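Local coordinates for protein MdcD (Pseudomonas aeruginosa, PDB 5VIP) that probably serves as the beta subunit of the biotin-independent malonate decarboxylase, a carboxy-lyase related to the carboxyltransferases of the crotonase superfamily, at residues G83-G86 and E87-A91; L99-E102 and D103-G107; A246-R249 and C250-A253. All blocks are in the same frame, centred on the assembly; numbering follows the deposited sequence.

Contact 1 (G83-G86 and E87-A91); sequences GSLG and EVSGA
Two flat peptide groups meet at Gly86, and both are engaged by the first turn of the helix that follows. The one shared with Leu85 sends its N-H to the hydroxyl of Ser89, whereas the one shared with Glu87 receives the amide of Gly90 from above its carbonyl plane. The first bond is short and almost straight, with Gly86 N 2.8 Å from Ser89 OG and an N-H...O angle of 173°. The second, from Gly90 N to Gly86 O, measures 2.9 Å, and its donor lies 36° out of the carbonyl plane; it is the opening i to i+4 bond of the helix. Gly86 occupies the N-cap and Ser89 the N3 position, and the hydroxyl of the N3 serine accepts the N-H of the cap residue. A full capping box, with its reciprocal bond from the cap side chain, is not available to a glycine cap. Ser89 OG is set between the backbone N and the carbonyl carbon (chi1 52°), which turns it toward the N-H of Gly86. Ser89 OG also lies 3.5 Å from Leu85 CA. Leu85 CD2 packs against both OG and CB of Ser89, with CD2 3.8 Å from Ser89 CB. Glu87 takes another course: its extended chain carries OE2 to a polar side chain of another protein's chain, to which it is hydrogen-bonded. Leu85 and Ser89 both pack on Val59 of strand 59-66, and backbone bonds tie Leu85 to Gly120 and Arg122, while Glu125 accepts the amide of Glu87. The capped turn thus begins the helix of a beta-alpha-beta unit, between strand 69-76 and the parallel strand 111-115.

Contact 2 (L99-E102 and D103-G107); sequences LAAE and DNRNG
Leu99 starts the series through its carbonyl, which takes the amide of Asp103 at 2.9 Å (Asp103 N to Leu99 O); the carboxylate of Asp103 turns instead to Thr110 and to an aromatic side chain of another protein's chain. Ala100 O is gripped twice by Asn104. The backbone N of Asn104 lies 3.1 Å from Ala100 O and its ND2 lies 2.9 Å from the same oxygen, the two donors arriving from opposite faces of the carbonyl plane. The oxygen lies near the plane of the Asn104 amide, and Thr110 O also accepts from ND2, which helps to fix the rotation of that group. These bonds belong to the last turns of helix 87-105, which a Schellman motif closes: Gly107, at positive phi, is the C-prime residue, with Gly107 N bonded to Asn104 O and Val108 N to Asp103 O. Ala101 lies beneath the guanidinium of Arg105. A bend at chi3 (-80°) folds that group back along the helix, so that Ala101 O sits over the centre of one face, 3.9 Å from the plane, and Ala101 CB is 3.6 Å from Arg105 NH2. Arg105 NH1 bridges to Asp142 of helix 126-143. Glu102 O accepts a weak bond from the backbone N of Asn106, and the two side chains run side by side with carboxylate and amide planes 87° apart; outside the two segments, Glu102 OE1 forms a salt bridge with a basic side chain of another protein's chain.

Contact 3 (A246-R249 and C250-A253); sequences ARPR and CRRA
Backbone hydrogen bonds between Pro248 and Arg251, and between Arg249 and Arg252, shape a short 3-10 turn. Both span three residues: Arg251 N is 3.0 Å from Pro248 O, and Arg252 N is 3.1 Å from Arg249 O. In each case the donor stands well above the carbonyl plane, by 46° and 55° respectively. A third, weak bond comes from a side chain, Arg252 NH1 reaching Arg247 O (2.9 Å), with Arg247 O lying at the edge of the Arg252 guanidinium.

Packing over guanidinium faces involves Arg252 twice. Bends at chi2 and chi3 (-72°) carry its chain back across the turn, placing one face of its guanidinium over Arg249 CA and bringing NH2 within 3.3 Å of Arg249 CG. Its own CD in turn sits over the centre of one face of the Arg247 guanidinium, 3.7 Å above the plane. Pro248 and Arg251 add an aliphatic contact, side by side with their CG atoms 3.7 Å apart.

Arg249 and Arg247 have their main partners outside the turn, in salt bridges: Asp222, just ahead of strand 223-225, and Asp255, respectively. Asp255 belongs to helix 253-261, for which Arg252 is the N-cap; the turn is the end of the loop after helix 229-242 and runs into helix 253-261, the last modelled helix.

From the N terminus the chain meets the three contacts in series; none nests within or crosses another, and each is local, with its two segments directly consecutive, so none closes a longer loop. Contact 1 starts helix 87-105 after the loop that follows strand 69-76, and contact 2 ends the same helix ahead of strand 111-115, their centres about 23 Å apart. Together they mark the two ends of the helix in a beta-alpha-beta crossover between neighbouring parallel strands. Much later, contact 3 turns the chain between helices 229-242 and 253-261, its centre about 24 Å from that of contact 2. All three also reach the chain of another protein in the assembly.

Contact 1 (G83-G86 and E87-A91)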
loop_
_atom_site.group_PDB
_atom_site.type_symbol
_atom_site.label_atom_id
_atom_site.label_comp_id
_atom_site.label_asym_id
_atom_site.label_seq_id
_atom_site.Cartn_x
_atom_site.Cartn_y
_atom_site.Cartn_z
ATOM N N GLY B 83 14.086 -8.626 6.487
ATOM C CA GLY B 83 13.537 -7.286 6.373
ATOM C C GLY B 83 12.026 -7.228 6.551
ATOM O O GLY B 83 11.375 -6.286 6.102
ATOM N N SER B 84 11.458 -8.239 7.205
ATOM C CA SER B 84 10.028 -8.244 7.500
ATOM C C SER B 84 9.659 -7.120 8.452
ATOM O O SER B 84 10.338 -6.907 9.452
ATOM C CB SER B 84 9.610 -9.585 8.103
ATOM O OG SER B 84 10.123 -10.653 7.333
ATOM N N LEU B 85 8.580 -6.407 8.147
ATOM C CA LEU B 85 8.180 -5.262 8.955
ATOM C C LEU B 85 7.192 -5.643 10.057
ATOM O O LEU B 85 6.296 -6.461 9.849
ATOM C CB LEU B 85 7.569 -4.170 8.072
ATOM C CG LEU B 85 8.558 -3.420 7.167
ATOM C CD1 LEU B 85 7.834 -2.349 6.384
ATOM C CD2 LEU B 85 9.685 -2.802 7.980
ATOM N N GLY B 86 7.371 -5.044 11.228
ATOM C CA GLY B 86 6.447 -5.230 12.329
ATOM C C GLY B 86 5.890 -3.888 12.740
ATOM O O GLY B 86 5.988 -2.914 11.986
ATOM N N GLU B 87 5.312 -3.827 13.935
ATOM C CA GLU B 87 4.719 -2.592 14.435
ATOM C C GLU B 87 5.753 -1.462 14.600
ATOM O O GLU B 87 5.546 -0.343 14.134
ATOM C CB GLU B 87 4.021 -2.828 15.774
ATOM C CG GLU B 87 3.232 -1.618 16.213
ATOM C CD GLU B 87 2.674 -1.726 17.619
ATOM O OE1 GLU B 87 2.898 -2.765 18.277
ATOM O OE2 GLU B 87 2.015 -0.758 18.059
ATOM N N VAL B 88 6.863 -1.761 15.267
ATOM C CA VAL B 88 7.855 -0.730 15.549
ATOM C C VAL B 88 8.606 -0.307 14.286
ATOM O O VAL B 88 8.664 0.882 13.985
ATOM C CB VAL B 88 8.850 -1.188 16.624
ATOM C CG1 VAL B 88 10.046 -0.240 16.697
ATOM C CG2 VAL B 88 8.141 -1.245 17.984
ATOM N N SER B 89 9.175 -1.262 13.558
ATOM C CA SER B 89 9.873 -0.937 12.313
ATOM C C SER B 89 8.949 -0.211 11.333
ATOM O O SER B 89 9.365 0.726 10.646
ATOM C CB SER B 89 10.444 -2.193 11.660
ATOM O OG SER B 89 9.467 -3.202 11.517
ATOM N N GLY B 90 7.695 -0.643 11.269
ATOM C CA GLY B 90 6.732 0.002 10.390
ATOM C C GLY B 90 6.443 1.441 10.787
ATOM O O GLY B 90 6.358 2.319 9.926
ATOM N N ALA B 91 6.280 1.689 12.088
ATOM C CA ALA B 91 6.023 3.036 12.584
ATOM C C ALA B 91 7.232 3.955 12.427
ATOM O O ALA B 91 7.079 5.173 12.255
ATOM C CB ALA B 91 5.596 2.989 14.040
#

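Contact 2 (L99-E102 and D103-G107)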
loop_
_atom_site.group_PDB
_atom_site.type_symbol
_atom_site.label_atom_id
_atom_site.label_comp_id
_atom_site.label_asym_id
_atom_site.label_seq_id
_atom_site.Cartn_x
_atom_site.Cartn_y
_atom_site.Cartn_z
ATOM N N LEU B 99 6.898 13.166 9.449
ATOM C CA LEU B 99 7.593 14.358 9.927
ATOM C C LEU B 99 8.229 15.124 8.762
ATOM O O LEU B 99 8.365 16.345 8.814
ATOM C CB LEU B 99 8.646 13.982 10.979
ATOM C CG LEU B 99 8.052 13.604 12.351
ATOM C CD1 LEU B 99 9.136 13.113 13.313
ATOM C CD2 LEU B 99 7.315 14.790 12.960
ATOM N N ALA B 100 8.618 14.419 7.707
ATOM C CA ALA B 100 9.175 15.109 6.541
ATOM C C ALA B 100 8.090 15.931 5.860
ATOM O O ALA B 100 8.341 17.040 5.402
ATOM C CB ALA B 100 9.794 14.128 5.557
ATOM N N ALA B 101 6.880 15.388 5.799
ATOM C CA ALA B 101 5.770 16.145 5.224
ATOM C C ALA B 101 5.484 17.377 6.095
ATOM O O ALA B 101 5.262 18.474 5.584
ATOM C CB ALA B 101 4.532 15.266 5.097
ATOM N N GLU B 102 5.502 17.188 7.413
ATOM C CA GLU B 102 5.285 18.293 8.350
ATOM C C GLU B 102 6.339 19.396 8.156
ATOM O O GLU B 102 6.005 20.585 8.122
ATOM C CB GLU B 102 5.286 17.757 9.783
ATOM C CG GLU B 102 4.880 18.741 10.855
ATOM C CD GLU B 102 4.530 18.036 12.161
ATOM O OE1 GLU B 102 4.838 18.586 13.239
ATOM O OE2 GLU B 102 3.948 16.927 12.107
ATOM N N ASP B 103 7.602 18.997 8.007
ATOM C CA ASP B 103 8.682 19.934 7.692
ATOM C C ASP B 103 8.327 20.781 6.474
ATOM O O ASP B 103 8.443 22.006 6.493
ATOM C CB ASP B 103 10.004 19.188 7.419
ATOM C CG ASP B 103 10.860 19.019 8.658
ATOM O OD1 ASP B 103 10.527 19.615 9.705
ATOM O OD2 ASP B 103 11.883 18.295 8.584
ATOM N N ASN B 104 7.898 20.121 5.406
ATOM C CA ASN B 104 7.608 20.824 4.163
ATOM C C ASN B 104 6.453 21.808 4.323
ATOM O O ASN B 104 6.484 22.896 3.739
ATOM C CB ASN B 104 7.319 19.826 3.034
ATOM C CG ASN B 104 8.593 19.324 2.382
ATOM O OD1 ASN B 104 9.122 19.958 1.470
ATOM N ND2 ASN B 104 9.113 18.200 2.869
ATOM N N ARG B 105 5.450 21.443 5.117
ATOM C CA ARG B 105 4.350 22.372 5.398
ATOM C C ARG B 105 4.830 23.554 6.241
ATOM O O ARG B 105 4.191 24.603 6.257
ATOM C CB ARG B 105 3.189 21.669 6.100
ATOM C CG ARG B 105 2.315 20.867 5.151
ATOM C CD ARG B 105 1.122 20.268 5.864
ATOM N NE ARG B 105 1.456 19.045 6.595
ATOM C CZ ARG B 105 1.438 17.832 6.047
ATOM N NH1 ARG B 105 1.125 17.694 4.771
ATOM N NH2 ARG B 105 1.739 16.765 6.769
ATOM N N ASN B 106 5.960 23.378 6.925
ATOM C CA ASN B 106 6.586 24.453 7.696
ATOM C C ASN B 106 7.679 25.184 6.913
ATOM O O ASN B 106 8.442 25.955 7.487
ATOM C CB ASN B 106 7.189 23.908 8.996
ATOM C CG ASN B 106 6.141 23.406 9.973
ATOM O OD1 ASN B 106 5.014 23.903 10.014
ATOM N ND2 ASN B 106 6.520 22.424 10.787
ATOM N N GLY B 107 7.759 24.933 5.609
ATOM C CA GLY B 107 8.712 25.619 4.756
ATOM C C GLY B 107 10.110 25.032 4.709
ATOM O O GLY B 107 11.027 25.666 4.194
#

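Contact 3 (A246-R249 and C250-A253)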
loop_
_atom_site.group_PDB
_atom_site.type_symbol
_atom_site.label_atom_id
_atom_site.label_comp_id
_atom_site.label_asym_id
_atom_site.label_seq_id
_atom_site.Cartn_x
_atom_site.Cartn_y
_atom_site.Cartn_z
ATOM N N ALA B 246 6.638 15.278 -13.635
ATOM C CA ALA B 246 5.422 15.881 -14.181
ATOM C C ALA B 246 4.300 14.864 -14.382
ATOM O O ALA B 246 3.124 15.187 -14.202
ATOM C CB ALA B 246 5.729 16.576 -15.501
ATOM N N ARG B 247 4.657 13.647 -14.780
ATOM C CA ARG B 247 3.652 12.626 -15.037
ATOM C C ARG B 247 4.160 11.247 -14.621
ATOM O O ARG B 247 4.568 10.438 -15.457
ATOM C CB ARG B 247 3.253 12.629 -16.512
ATOM C CG ARG B 247 1.901 12.008 -16.760
ATOM C CD ARG B 247 1.478 12.203 -18.197
ATOM N NE ARG B 247 0.515 11.186 -18.597
ATOM C CZ ARG B 247 0.709 10.348 -19.607
ATOM N NH1 ARG B 247 1.834 10.402 -20.314
ATOM N NH2 ARG B 247 -0.217 9.455 -19.905
ATOM N N PRO B 248 4.134 10.980 -13.313
ATOM C CA PRO B 248 4.644 9.721 -12.760
ATOM C C PRO B 248 3.752 8.537 -13.147
ATOM O O PRO B 248 2.613 8.755 -13.566
ATOM C CB PRO B 248 4.621 9.975 -11.252
ATOM C CG PRO B 248 3.511 10.957 -11.065
ATOM C CD PRO B 248 3.550 11.851 -12.278
ATOM N N ARG B 249 4.268 7.319 -13.001
ATOM C CA ARG B 249 3.569 6.111 -13.437
ATOM C C ARG B 249 2.177 5.972 -12.818
ATOM O O ARG B 249 1.253 5.533 -13.492
ATOM C CB ARG B 249 4.407 4.863 -13.125
ATOM C CG ARG B 249 5.600 4.659 -14.073
ATOM C CD ARG B 249 6.473 3.478 -13.656
ATOM N NE ARG B 249 7.185 3.764 -12.417
ATOM C CZ ARG B 249 8.378 4.346 -12.356
ATOM N NH1 ARG B 249 9.011 4.701 -13.471
ATOM N NH2 ARG B 249 8.939 4.578 -11.176
ATOM N N CYS B 250 2.019 6.376 -11.561
ATOM C CA CYS B 250 0.726 6.255 -10.862
ATOM C C CYS B 250 -0.397 7.080 -11.495
ATOM O O CYS B 250 -1.583 6.802 -11.290
ATOM C CB CYS B 250 0.870 6.677 -9.391
ATOM S SG CYS B 250 1.617 5.426 -8.355
ATOM N N ARG B 251 -0.020 8.107 -12.248
ATOM C CA ARG B 251 -1.002 8.978 -12.887
ATOM C C ARG B 251 -1.317 8.544 -14.312
ATOM O O ARG B 251 -1.927 9.297 -15.065
ATOM C CB ARG B 251 -0.503 10.417 -12.910
ATOM C CG ARG B 251 -0.154 10.981 -11.542
ATOM C CD ARG B 251 -1.396 11.289 -10.714
ATOM N NE ARG B 251 -1.207 12.540 -9.986
ATOM C CZ ARG B 251 -1.913 13.643 -10.199
ATOM N NH1 ARG B 251 -2.887 13.640 -11.101
ATOM N NH2 ARG B 251 -1.663 14.739 -9.496
ATOM N N ARG B 252 -0.901 7.339 -14.690
ATOM C CA ARG B 252 -1.046 6.919 -16.079
ATOM C C ARG B 252 -1.995 5.737 -16.241
ATOM O O ARG B 252 -1.836 4.932 -17.155
ATOM C CB ARG B 252 0.322 6.574 -16.664
ATOM C CG ARG B 252 1.334 7.683 -16.489
ATOM C CD ARG B 252 2.326 7.703 -17.619
ATOM N NE ARG B 252 3.276 6.598 -17.576
ATOM C CZ ARG B 252 4.536 6.718 -17.159
ATOM N NH1 ARG B 252 4.992 7.894 -16.732
ATOM N NH2 ARG B 252 5.347 5.666 -17.172
ATOM N N ALA B 253 -2.985 5.652 -15.361
ATOM C CA ALA B 253 -3.900 4.511 -15.340
ATOM C C ALA B 253 -4.592 4.280 -16.688
ATOM O O ALA B 253 -4.661 3.142 -17.164
ATOM C CB ALA B 253 -4.948 4.694 -14.231
#